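Side-chain contacts in ethylbenzene dehydrogenase beta-subunit (Aromatoleum aromaticum, PDB 2IVF), which serves as the iron-sulfur subunit of a three-chain enzyme assembly, holding three SF4 clusters and one Fe3-S4 cluster: residues G63-Y68 and A198-P203; E172-V177 and P216-G221; L310-T315 and S326-L331. All blocks are in the same frame, centred on the assembly; numbering follows the deposited sequence.

Interaction 1 of 3, residues G63-Y68 and A198-P203. With SF4 (iron/sulfur cluster), chain S.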
loop_
_atom_site.group_PDB
_atom_site.type_symbol
_atom_site.label_atom_id
_atom_site.label_comp_id
_atom_site.label_asym_id
_atom_site.label_seq_id
_atom_site.Cartn_x
_atom_site.Cartn_y
_atom_site.Cartn_z
ATOM N N GLY B 63 2.847 17.303 10.312
ATOM C CA GLY B 63 4.140 17.064 9.737
ATOM C C GLY B 63 4.962 16.110 10.577
ATOM O O GLY B 63 4.440 15.334 11.395
ATOM N N TYR B 64 6.258 16.145 10.325
ATOM C CA TYR B 64 7.179 15.217 10.916
ATOM C C TYR B 64 8.498 15.919 11.174
ATOM O O TYR B 64 9.015 16.520 10.280
ATOM C CB TYR B 64 7.441 14.029 10.004
ATOM C CG TYR B 64 8.459 13.088 10.628
ATOM C CD1 TYR B 64 8.083 12.183 11.576
ATOM C CD2 TYR B 64 9.806 13.208 10.355
ATOM C CE1 TYR B 64 8.977 11.341 12.166
ATOM C CE2 TYR B 64 10.720 12.372 10.939
ATOM C CZ TYR B 64 10.315 11.441 11.860
ATOM O OH TYR B 64 11.262 10.622 12.462
ATOM N N PRO B 65 9.022 15.871 12.399
ATOM C CA PRO B 65 8.327 15.419 13.574
ATOM C C PRO B 65 7.086 16.264 13.786
ATOM O O PRO B 65 6.953 17.346 13.191
ATOM C CB PRO B 65 9.319 15.663 14.707
ATOM C CG PRO B 65 10.633 15.730 14.043
ATOM C CD PRO B 65 10.420 16.246 12.681
ATOM N N ARG B 66 6.196 15.745 14.610
ATOM C CA ARG B 66 4.988 16.431 15.012
ATOM C C ARG B 66 5.230 17.896 15.384
ATOM O O ARG B 66 6.032 18.205 16.251
ATOM C CB ARG B 66 4.374 15.721 16.200
ATOM C CG ARG B 66 2.999 16.266 16.598
ATOM C CD ARG B 66 2.334 15.410 17.637
ATOM N NE ARG B 66 3.137 15.148 18.824
ATOM C CZ ARG B 66 2.690 14.519 19.911
ATOM N NH1 ARG B 66 1.413 14.105 20.004
ATOM N NH2 ARG B 66 3.501 14.348 20.945
ATOM N N ASP B 67 4.483 18.769 14.714
ATOM C CA ASP B 67 4.461 20.175 14.959
ATOM C C ASP B 67 5.842 20.762 14.827
ATOM O O ASP B 67 6.152 21.679 15.526
ATOM C CB ASP B 67 3.829 20.489 16.324
ATOM C CG ASP B 67 2.313 20.285 16.325
ATOM O OD1 ASP B 67 1.710 20.335 15.249
ATOM O OD2 ASP B 67 1.728 20.090 17.402
ATOM N N TYR B 68 6.663 20.247 13.916
ATOM C CA TYR B 68 8.042 20.784 13.731
ATOM C C TYR B 68 8.061 22.296 13.451
ATOM O O TYR B 68 9.027 23.031 13.783
ATOM C CB TYR B 68 8.752 20.029 12.605
ATOM C CG TYR B 68 8.507 20.512 11.183
ATOM C CD1 TYR B 68 7.464 20.025 10.413
ATOM C CD2 TYR B 68 9.333 21.479 10.615
ATOM C CE1 TYR B 68 7.253 20.459 9.115
ATOM C CE2 TYR B 68 9.146 21.924 9.342
ATOM C CZ TYR B 68 8.108 21.412 8.575
ATOM O OH TYR B 68 7.964 21.882 7.313
ATOM N N ALA B 198 15.303 18.107 11.180
ATOM C CA ALA B 198 15.854 17.084 10.286
ATOM C C ALA B 198 17.137 16.440 10.866
ATOM O O ALA B 198 17.888 15.758 10.168
ATOM C CB ALA B 198 16.116 17.683 8.906
ATOM N N ILE B 199 17.411 16.672 12.144
ATOM C CA ILE B 199 18.456 15.944 12.854
ATOM C C ILE B 199 17.769 15.274 14.023
ATOM O O ILE B 199 16.885 15.879 14.655
ATOM C CB ILE B 199 19.571 16.861 13.412
ATOM C CG1 ILE B 199 20.171 17.755 12.349
ATOM C CG2 ILE B 199 20.675 16.033 14.048
ATOM C CD1 ILE B 199 21.549 18.438 12.776
ATOM N N TYR B 200 18.197 14.040 14.317
ATOM C CA TYR B 200 17.504 13.119 15.198
ATOM C C TYR B 200 18.472 12.476 16.191
ATOM O O TYR B 200 19.486 11.917 15.805
ATOM C CB TYR B 200 16.835 11.981 14.401
ATOM C CG TYR B 200 15.954 12.463 13.284
ATOM C CD1 TYR B 200 14.614 12.712 13.507
ATOM C CD2 TYR B 200 16.488 12.770 12.041
ATOM C CE1 TYR B 200 13.803 13.243 12.484
ATOM C CE2 TYR B 200 15.691 13.291 11.021
ATOM C CZ TYR B 200 14.359 13.515 11.235
ATOM O OH TYR B 200 13.558 14.024 10.230
ATOM N N PHE B 201 18.120 12.513 17.460
ATOM C CA PHE B 201 18.943 11.919 18.475
ATOM C C PHE B 201 18.869 10.407 18.395
ATOM O O PHE B 201 17.793 9.845 18.231
ATOM C CB PHE B 201 18.493 12.362 19.851
ATOM C CG PHE B 201 19.418 11.962 20.950
ATOM C CD1 PHE B 201 20.783 12.250 20.887
ATOM C CD2 PHE B 201 18.925 11.338 22.073
ATOM C CE1 PHE B 201 21.613 11.882 21.903
ATOM C CE2 PHE B 201 19.745 11.001 23.109
ATOM C CZ PHE B 201 21.104 11.269 23.028
ATOM N N ASN B 202 20.032 9.777 18.524
ATOM C CA ASN B 202 20.161 8.313 18.649
ATOM C C ASN B 202 20.504 8.060 20.122
ATOM O O ASN B 202 21.611 8.329 20.574
ATOM C CB ASN B 202 21.244 7.811 17.708
ATOM C CG ASN B 202 21.491 6.332 17.809
ATOM O OD1 ASN B 202 21.323 5.737 18.863
ATOM N ND2 ASN B 202 21.894 5.722 16.694
ATOM N N PRO B 203 19.522 7.607 20.895
ATOM C CA PRO B 203 19.707 7.408 22.317
ATOM C C PRO B 203 20.567 6.227 22.674
ATOM O O PRO B 203 20.906 6.078 23.828
ATOM C CB PRO B 203 18.282 7.214 22.832
ATOM C CG PRO B 203 17.525 6.748 21.716
ATOM C CD PRO B 203 18.163 7.270 20.465
HETATM FE FE1 SF4 S . 18.337 21.139 9.300
HETATM FE FE2 SF4 S . 20.955 21.320 9.121
HETATM FE FE3 SF4 S . 19.370 22.369 7.142
HETATM FE FE4 SF4 S . 19.556 19.646 7.410
HETATM S S1 SF4 S . 21.254 21.111 6.843
HETATM S S2 SF4 S . 17.633 20.897 7.158
HETATM S S3 SF4 S . 19.810 19.445 9.652
HETATM S S4 SF4 S . 19.523 23.113 9.318
#

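Interaction 2 of 3, residues E172-V177 and P216-G221. With SF4 (iron/sulfur cluster), chain S.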
loop_
_atom_site.group_PDB
_atom_site.type_symbol
_atom_site.label_atom_id
_atom_site.label_comp_id
_atom_site.label_asym_id
_atom_site.label_seq_id
_atom_site.Cartn_x
_atom_site.Cartn_y
_atom_site.Cartn_z
ATOM N N GLU B 172 32.440 20.561 1.162
ATOM C CA GLU B 172 32.616 21.588 0.152
ATOM C C GLU B 172 32.442 21.033 -1.268
ATOM O O GLU B 172 32.135 21.790 -2.173
ATOM C CB GLU B 172 33.968 22.294 0.289
ATOM C CG GLU B 172 34.158 23.079 1.606
ATOM C CD GLU B 172 33.268 24.326 1.707
ATOM O OE1 GLU B 172 33.843 25.456 1.701
ATOM O OE2 GLU B 172 32.013 24.178 1.783
ATOM N N ASP B 173 32.600 19.732 -1.465
ATOM C CA ASP B 173 32.576 19.202 -2.803
ATOM C C ASP B 173 31.118 19.076 -3.340
ATOM O O ASP B 173 30.865 19.286 -4.530
ATOM C CB ASP B 173 33.391 17.895 -2.880
ATOM C CG ASP B 173 32.766 16.759 -2.095
ATOM O OD1 ASP B 173 32.127 17.051 -1.064
ATOM O OD2 ASP B 173 32.912 15.562 -2.496
ATOM N N ASN B 174 30.172 18.792 -2.452
ATOM C CA ASN B 174 28.790 18.530 -2.864
ATOM C C ASN B 174 27.668 19.109 -1.971
ATOM O O ASN B 174 26.467 18.874 -2.219
ATOM C CB ASN B 174 28.613 17.026 -3.004
ATOM C CG ASN B 174 29.020 16.262 -1.746
ATOM O OD1 ASN B 174 28.927 16.775 -0.634
ATOM N ND2 ASN B 174 29.497 15.032 -1.930
ATOM N N GLY B 175 28.074 19.846 -0.944
ATOM C CA GLY B 175 27.171 20.541 -0.023
ATOM C C GLY B 175 26.461 19.651 0.970
ATOM O O GLY B 175 25.554 20.108 1.657
ATOM N N ILE B 176 26.879 18.393 1.078
ATOM C CA ILE B 176 26.265 17.479 2.043
ATOM C C ILE B 176 26.668 17.858 3.454
ATOM O O ILE B 176 27.883 18.083 3.745
ATOM C CB ILE B 176 26.644 16.012 1.758
ATOM C CG1 ILE B 176 26.111 15.593 0.370
ATOM C CG2 ILE B 176 26.047 15.077 2.821
ATOM C CD1 ILE B 176 26.605 14.180 -0.095
ATOM N N VAL B 177 25.643 17.988 4.304
ATOM C CA VAL B 177 25.821 18.366 5.700
ATOM C C VAL B 177 25.815 17.084 6.506
ATOM O O VAL B 177 24.952 16.237 6.343
ATOM C CB VAL B 177 24.713 19.328 6.173
ATOM C CG1 VAL B 177 24.868 19.627 7.699
ATOM C CG2 VAL B 177 24.760 20.590 5.334
ATOM N N PRO B 216 27.488 7.246 0.566
ATOM C CA PRO B 216 28.148 6.020 0.083
ATOM C C PRO B 216 27.697 5.619 -1.347
ATOM O O PRO B 216 28.468 5.072 -2.144
ATOM C CB PRO B 216 27.670 4.982 1.098
ATOM C CG PRO B 216 27.493 5.775 2.336
ATOM C CD PRO B 216 26.781 6.968 1.833
ATOM N N ARG B 217 26.453 5.917 -1.655
ATOM C CA ARG B 217 25.902 5.600 -2.983
ATOM C C ARG B 217 26.288 6.654 -4.011
ATOM O O ARG B 217 26.804 6.326 -5.087
ATOM C CB ARG B 217 24.385 5.541 -2.928
ATOM C CG ARG B 217 23.872 4.303 -2.248
ATOM C CD ARG B 217 22.434 4.415 -1.945
ATOM N NE ARG B 217 21.532 4.567 -3.131
ATOM C CZ ARG B 217 20.725 3.615 -3.629
ATOM N NH1 ARG B 217 20.663 2.419 -3.100
ATOM N NH2 ARG B 217 19.932 3.870 -4.659
ATOM N N ILE B 218 26.088 7.924 -3.649
ATOM C CA ILE B 218 26.357 8.998 -4.572
ATOM C C ILE B 218 27.860 9.081 -4.943
ATOM O O ILE B 218 28.192 9.400 -6.059
ATOM C CB ILE B 218 25.719 10.341 -4.131
ATOM C CG1 ILE B 218 26.547 11.008 -3.116
ATOM C CG2 ILE B 218 24.174 10.236 -3.772
ATOM C CD1 ILE B 218 27.586 11.890 -3.809
ATOM N N GLU B 219 28.767 8.759 -4.033
ATOM C CA GLU B 219 30.190 8.757 -4.375
ATOM C C GLU B 219 30.609 7.648 -5.368
ATOM O O GLU B 219 31.705 7.692 -5.937
ATOM C CB GLU B 219 31.020 8.686 -3.108
ATOM C CG GLU B 219 30.978 7.355 -2.442
ATOM C CD GLU B 219 31.637 7.396 -1.052
ATOM O OE1 GLU B 219 32.029 8.498 -0.589
ATOM O OE2 GLU B 219 31.724 6.298 -0.453
ATOM N N LYS B 220 29.741 6.657 -5.554
ATOM C CA LYS B 220 29.827 5.674 -6.620
ATOM C C LYS B 220 28.906 5.990 -7.817
ATOM O O LYS B 220 28.713 5.140 -8.660
ATOM C CB LYS B 220 29.419 4.287 -6.083
ATOM C CG LYS B 220 30.205 3.778 -4.862
ATOM C CD LYS B 220 31.700 3.770 -5.100
ATOM C CE LYS B 220 32.454 3.219 -3.872
ATOM N NZ LYS B 220 33.878 3.193 -4.182
ATOM N N GLY B 221 28.354 7.193 -7.882
ATOM C CA GLY B 221 27.530 7.612 -9.024
ATOM C C GLY B 221 26.136 7.033 -8.993
ATOM O O GLY B 221 25.425 7.079 -10.008
HETATM FE FE1 SF4 S . 18.337 21.139 9.300
HETATM FE FE2 SF4 S . 20.955 21.320 9.121
HETATM FE FE3 SF4 S . 19.370 22.369 7.142
HETATM FE FE4 SF4 S . 19.556 19.646 7.410
HETATM S S1 SF4 S . 21.254 21.111 6.843
HETATM S S2 SF4 S . 17.633 20.897 7.158
HETATM S S3 SF4 S . 19.810 19.445 9.652
HETATM S S4 SF4 S . 19.523 23.113 9.318
#

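Interaction 3 of 3, residues L310-T315 and S326-L331. With PO4 (phosphate ion), chain P.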
loop_
_atom_site.group_PDB
_atom_site.type_symbol
_atom_site.label_atom_id
_atom_site.label_comp_id
_atom_site.label_asym_id
_atom_site.label_seq_id
_atom_site.Cartn_x
_atom_site.Cartn_y
_atom_site.Cartn_z
ATOM N N LEU B 310 2.102 28.341 -10.249
ATOM C CA LEU B 310 0.888 27.647 -10.628
ATOM C C LEU B 310 0.459 28.110 -12.006
ATOM O O LEU B 310 0.002 27.308 -12.851
ATOM C CB LEU B 310 -0.215 27.857 -9.564
ATOM C CG LEU B 310 0.074 27.234 -8.189
ATOM C CD1 LEU B 310 -1.043 27.615 -7.193
ATOM C CD2 LEU B 310 0.253 25.705 -8.253
ATOM N N ALA B 311 0.623 29.408 -12.267
ATOM C CA ALA B 311 0.231 29.963 -13.542
ATOM C C ALA B 311 1.093 29.385 -14.703
ATOM O O ALA B 311 0.577 29.114 -15.786
ATOM C CB ALA B 311 0.287 31.468 -13.496
ATOM N N VAL B 312 2.389 29.219 -14.433
ATOM C CA VAL B 312 3.358 28.654 -15.385
ATOM C C VAL B 312 2.959 27.188 -15.635
ATOM O O VAL B 312 2.935 26.739 -16.776
ATOM C CB VAL B 312 4.777 28.762 -14.831
ATOM C CG1 VAL B 312 5.824 27.965 -15.709
ATOM C CG2 VAL B 312 5.185 30.218 -14.706
ATOM N N LEU B 313 2.684 26.434 -14.576
ATOM C CA LEU B 313 2.303 25.040 -14.734
ATOM C C LEU B 313 1.070 24.922 -15.616
ATOM O O LEU B 313 1.019 24.073 -16.500
ATOM C CB LEU B 313 2.023 24.373 -13.407
ATOM C CG LEU B 313 3.248 24.155 -12.499
ATOM C CD1 LEU B 313 2.844 23.746 -11.124
ATOM C CD2 LEU B 313 4.180 23.098 -13.119
ATOM N N HIS B 314 0.082 25.764 -15.365
ATOM C CA HIS B 314 -1.146 25.682 -16.142
ATOM C C HIS B 314 -0.899 26.114 -17.555
ATOM O O HIS B 314 -1.420 25.491 -18.469
ATOM C CB HIS B 314 -2.262 26.433 -15.445
ATOM C CG HIS B 314 -2.758 25.726 -14.219
ATOM N ND1 HIS B 314 -3.474 24.539 -14.279
ATOM C CD2 HIS B 314 -2.578 25.985 -12.902
ATOM C CE1 HIS B 314 -3.746 24.129 -13.053
ATOM N NE2 HIS B 314 -3.202 24.980 -12.197
ATOM N N THR B 315 -0.065 27.147 -17.767
ATOM C CA THR B 315 0.188 27.626 -19.110
ATOM C C THR B 315 0.912 26.538 -19.906
ATOM O O THR B 315 0.555 26.215 -21.054
ATOM C CB THR B 315 1.010 28.909 -19.090
ATOM O OG1 THR B 315 0.209 29.896 -18.458
ATOM C CG2 THR B 315 1.324 29.415 -20.487
ATOM N N SER B 326 6.223 21.688 -24.637
ATOM C CA SER B 326 6.689 22.420 -23.487
ATOM C C SER B 326 7.882 21.723 -22.898
ATOM O O SER B 326 7.782 20.583 -22.469
ATOM C CB SER B 326 5.577 22.535 -22.430
ATOM O OG SER B 326 6.101 22.995 -21.210
ATOM N N GLU B 327 9.020 22.388 -22.855
ATOM C CA GLU B 327 10.163 21.825 -22.128
ATOM C C GLU B 327 9.818 21.507 -20.709
ATOM O O GLU B 327 10.287 20.498 -20.147
ATOM C CB GLU B 327 11.356 22.767 -22.154
ATOM C CG GLU B 327 12.526 22.240 -21.339
ATOM C CD GLU B 327 13.670 23.231 -21.194
ATOM O OE1 GLU B 327 13.415 24.427 -21.011
ATOM O OE2 GLU B 327 14.839 22.778 -21.257
ATOM N N LEU B 328 8.967 22.339 -20.105
ATOM C CA LEU B 328 8.673 22.189 -18.706
ATOM C C LEU B 328 7.918 20.919 -18.500
ATOM O O LEU B 328 8.252 20.132 -17.625
ATOM C CB LEU B 328 7.853 23.358 -18.133
ATOM C CG LEU B 328 7.487 23.172 -16.653
ATOM C CD1 LEU B 328 8.744 23.030 -15.728
ATOM C CD2 LEU B 328 6.619 24.303 -16.177
ATOM N N MET B 329 6.885 20.702 -19.298
ATOM C CA MET B 329 6.149 19.469 -19.190
ATOM C C MET B 329 7.004 18.260 -19.531
ATOM O O MET B 329 6.829 17.236 -18.935
ATOM C CB MET B 329 4.867 19.524 -19.980
ATOM C CG MET B 329 3.954 20.637 -19.444
ATOM S SD MET B 329 3.210 20.179 -17.856
ATOM C CE MET B 329 3.531 21.627 -16.829
ATOM N N ASP B 330 7.922 18.401 -20.468
ATOM C CA ASP B 330 8.817 17.303 -20.816
ATOM C C ASP B 330 9.659 16.919 -19.603
ATOM O O ASP B 330 9.850 15.733 -19.297
ATOM C CB ASP B 330 9.748 17.735 -21.943
ATOM C CG ASP B 330 9.079 17.797 -23.315
ATOM O OD1 ASP B 330 7.999 17.240 -23.538
ATOM O OD2 ASP B 330 9.700 18.377 -24.231
ATOM N N LEU B 331 10.155 17.942 -18.899
ATOM C CA LEU B 331 10.980 17.785 -17.698
ATOM C C LEU B 331 10.186 17.153 -16.576
ATOM O O LEU B 331 10.686 16.285 -15.868
ATOM C CB LEU B 331 11.541 19.128 -17.238
ATOM C CG LEU B 331 12.576 19.761 -18.141
ATOM C CD1 LEU B 331 12.878 21.179 -17.662
ATOM C CD2 LEU B 331 13.829 18.879 -18.166
HETATM P P PO4 P . -4.568 23.759 -17.480
HETATM O O1 PO4 P . -3.476 24.001 -18.517
HETATM O O2 PO4 P . -3.904 23.166 -16.230
HETATM O O3 PO4 P . -5.282 25.056 -17.123
HETATM O O4 PO4 P . -5.567 22.771 -18.045
#

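Interaction 1 of 3, residues G63-Y68 and A198-P203
Tyr64 sets CG anti to the main-chain nitrogen (chi1 178°), whereas Tyr200 turns CG beside its own nitrogen and opposite the carbonyl carbon (chi1 -52°); these two settings bring the phenol rings together rim to rim. The ring centroids of Tyr64 and Tyr200 lie 5.9 Å apart with planes inclined at 29°, and neither ring sits over the face of the other. The hydroxyl of Tyr200 reaches the edge of the Tyr64 ring close to its plane, OH standing 3.4 Å from CE2 of Tyr64. Next to it, CE1 of Tyr200 lies 3.6 Å from the same CE2 of Tyr64 and 3.7 Å from the Tyr64 OH. That Tyr64 hydroxyl has its polar partners in Ser91 O and Arg52 N, which hold the far end of the ring in place, while Tyr128 meets the ring edge-to-face. Pro65 adds a second, lighter touch, its CG 4.3 Å from CE1 of Tyr200. The peptide bond before Pro65 is cis, and a type II turn follows from Pro65 to Tyr68, closed by a weak bond from Tyr68 N to Pro65 O. Asn55, on strand 55-59, touches both tyrosines. Across the hairpin, Tyr200 pairs through its backbone with Glu209, and the residues just before it face an SF4 cluster: CG1 of Ile199 comes to 3.2 Å from sulfur S3, and CB of Ala198 to 4.0 Å from S2. The contact thus places a cis-proline loop against the antiparallel hairpin 199-202/207-210, whose leading end lines a cluster pocket together with Cys194, an arrangement in keeping with the ferredoxin-type 4Fe-4S dicluster fold.

Interaction 2 of 3, residues E172-V177 and P216-G221
Ile218 lays its CD1 methyl against the amide end of Asn174, CD1 to ND2 being 4.1 Å, and its CG1 against the CD1 methyl of Ile176 at 4.4 Å. The meeting joins an Asx turn in the loop between strands 168-170 and 177-179 to the end of helix 215-218, both within the 4Fe-4S dicluster region. Ile218 holds CG1 between its backbone nitrogen and carbonyl carbon (chi1 81°), which points the branch across at the loop. The Asn174 amide is fixed from the other end: its OD1 accepts the backbone N of Ile176 at 3.1 Å, nearly straight at 162°, although the donor is tilted out of the carbonyl plane. The carboxamide therefore braces its own loop with the oxygen while ND2 turns to the isoleucine. Leu19 on strand 19-24 touches all three side chains, so the small, mostly apolar cluster also reaches that strand. The helix closes in a Schellman motif, with Gly221 N bonded to Ile218 O and Ile222 N to Arg217 O. Arg217 and Glu219 look instead to the alpha-subunit, in salt bridges with its Glu107 and Arg69. Where strand 177-179 begins, Val177, whose backbone N is hydrogen-bonded to His153 ND1, sets CG2 3.9 Å from sulfur S1 of an SF4 cluster.

Interaction 3 of 3, residues L310-T315 and S326-L331
Leu328 rests its CD2 methyl against two residues of helix 310-315, 3.8 Å from CG1 of Val312 and 4.1 Å from CD2 of Leu313. This is the close-fitting half of the contact, and Met329 completes it: its chain bends at chi2 and chi3 and brings CE to 4.0 Å from CD2 of Leu313. The same CE lies 3.5 Å from the Leu313 carbonyl oxygen. Leu328 carries CG opposite its backbone nitrogen (chi1 178°), which sends CD2 to the other helix, and its side chain crosses that of Val312 at about a right angle. The short helical axes also run nearly perpendicular, at 93°, and pass 10.3 Å apart. Leu250 and Trp254 extend the apolar cluster around Leu328, while Tyr273 of the alpha-subunit packs on Met329.

Val312 stands at the margin, packed through CG1 yet partly exposed. The solvent side belongs to His314 and Thr315, which take no part in the packing. His314 instead points ND1 at a phosphate, probably a leftover of the crystallisation liquor, which Arg317 and Arg321 also bind; the modelled histidine bond is so short that its details are doubtful. Thr315 OG1 turns back to Ala311 O at 2.8 Å. Ser326 caps the second helix, its OG taking Met329 N at 3.1 Å in a nearly straight bond, with a weaker one from Leu328 N. Between the two segments, then, the side-chain contact is apolar, made by leucine and valine methyls and the Met329 methyl, with a polar tie from Ser326 OG to Glu316 beside it.

Interactions 1 and 2 lie close to the same set of clusters, and their segments alternate along the sequence. Their centres are about 23 Å apart and their nearest atoms about 6 Å, without touching, yet both reach one SF4 cluster, Ala198 and Ile199 from interaction 1 and Val177 from interaction 2. Another SF4 lies about 8 Å from the Tyr200 side chain, and one other than the shared cluster about 7 Å from that of Ile218. Interaction 3 follows later in the chain and stands apart, its centre about 34 Å from that of interaction 1, on the opposite side of the chain's centre, and about 30 Å from that of interaction 2.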